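Local coordinates for glucuronoarabinoxylan endo-1,4-beta-xylanase (Clostridium papyrosolvens, PDB 4FMV), which probably hydrolyses internal beta-1,4 linkages of xylan as a family 30 glycoside hydrolase, this chain being the (beta/alpha)8-barrel catalytic part with its attached beta domain, at residues Q141-P144 with D145-Q148. Residues are numbered along the deposited sequence; the frame is centred on the assembly and turned at random.
Sequences QNEP and DYAQ
E143 lies alongside Y146, both side chains pointing the same way, and its OE1 approaches Y146 CB (3.9 Å) and CD2 (4.0 Å) obliquely. Carboxylate and phenol planes stand 76° apart. The Y146 ring stacks on F179, while E143 OE2 is hydrogen-bonded to H205 ND1. A type I beta turn from E143 to Y146 carries both side chains, with P144 and D145 at its corners. Y146 N donates to E143 O (3.1 Å, N-H...O 144°) from above the carbonyl plane; W150 NE1 gives the same oxygen a second bond. The turn follows the fourth barrel strand, 137-139; N142, E143 and P144 form the Asn-Glu-Pro sequence seen in clan GH-A glycosidases, where the glutamate is the general acid/base, a role E143 probably shares. D145 lies side by side with P144, and its OD1 comes back against the start of the turn, 3.9 Å from E143 C. A chi1 of 57° puts D145 CG between the backbone N and the carbonyl carbon, and the carboxylate takes S178 OG on OD2 and F179 N on OD1. The methyl of A147 packs over the turn's backbone, CB 3.8 Å from P144 O. Ahead of the turn, Q141 NE2 reaches N142 O (2.8 Å), which lies in the plane of the Q141 amide; the bond is nearly straight, and W88 O and W153 NE1 also grip this amide.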
# COMPACT_ATOMS: atom_id res chain seq x y z
N GLN A 141 8.64 -11.15 6.69
CA GLN A 141 9.81 -10.29 6.84
C GLN A 141 9.73 -9.03 5.96
O GLN A 141 9.40 -9.13 4.77
CB GLN A 141 11.07 -11.11 6.43
CG GLN A 141 12.40 -10.28 6.37
CD GLN A 141 12.91 -9.83 7.74
OE1 GLN A 141 13.00 -10.64 8.66
NE2 GLN A 141 13.25 -8.52 7.87
N ASN A 142 10.14 -7.89 6.50
CA ASN A 142 10.40 -6.71 5.68
C ASN A 142 11.72 -6.83 4.90
O ASN A 142 12.78 -7.06 5.50
CB ASN A 142 10.51 -5.47 6.56
CG ASN A 142 10.75 -4.22 5.75
OD1 ASN A 142 9.85 -3.78 5.03
ND2 ASN A 142 11.96 -3.66 5.82
N GLU A 143 11.67 -6.65 3.58
CA GLU A 143 12.87 -6.62 2.73
C GLU A 143 13.93 -7.65 3.10
O GLU A 143 15.06 -7.30 3.43
CB GLU A 143 13.48 -5.21 2.69
CG GLU A 143 12.46 -4.17 2.21
CD GLU A 143 13.06 -2.81 1.94
OE1 GLU A 143 14.27 -2.66 2.09
OE2 GLU A 143 12.29 -1.90 1.57
N PRO A 144 13.55 -8.94 3.05
CA PRO A 144 14.48 -10.03 3.36
C PRO A 144 15.65 -10.01 2.41
O PRO A 144 16.68 -10.62 2.71
CB PRO A 144 13.65 -11.28 3.08
CG PRO A 144 12.66 -10.81 2.01
CD PRO A 144 12.26 -9.45 2.54
N ASP A 145 15.46 -9.39 1.24
CA ASP A 145 16.52 -9.26 0.22
C ASP A 145 17.27 -7.92 0.18
O ASP A 145 18.07 -7.71 -0.73
CB ASP A 145 15.98 -9.61 -1.18
CG ASP A 145 14.80 -8.73 -1.57
OD1 ASP A 145 14.36 -7.92 -0.72
OD2 ASP A 145 14.32 -8.86 -2.72
N TYR A 146 16.97 -6.95 1.05
CA TYR A 146 17.99 -5.96 1.28
C TYR A 146 18.10 -5.83 2.78
O TYR A 146 17.72 -4.81 3.35
CB TYR A 146 17.31 -4.70 0.72
CG TYR A 146 18.16 -3.50 0.41
CD1 TYR A 146 18.90 -3.45 -0.76
CD2 TYR A 146 18.18 -2.40 1.26
CE1 TYR A 146 19.66 -2.35 -1.07
CE2 TYR A 146 18.95 -1.29 0.96
CZ TYR A 146 19.69 -1.27 -0.21
OH TYR A 146 20.46 -0.17 -0.53
N ALA A 147 18.88 -6.72 3.36
CA ALA A 147 18.93 -6.94 4.81
C ALA A 147 20.16 -6.52 5.58
O ALA A 147 20.33 -6.99 6.70
CB ALA A 147 18.39 -8.30 5.26
N GLN A 148 21.10 -5.85 4.93
CA GLN A 148 22.39 -5.61 5.57
C GLN A 148 22.21 -5.07 7.00
O GLN A 148 23.03 -5.34 7.88
CB GLN A 148 23.24 -4.66 4.73
CG GLN A 148 24.67 -4.53 5.27
CD GLN A 148 25.45 -3.42 4.58
OE1 GLN A 148 25.94 -2.48 5.23
NE2 GLN A 148 25.58 -3.53 3.26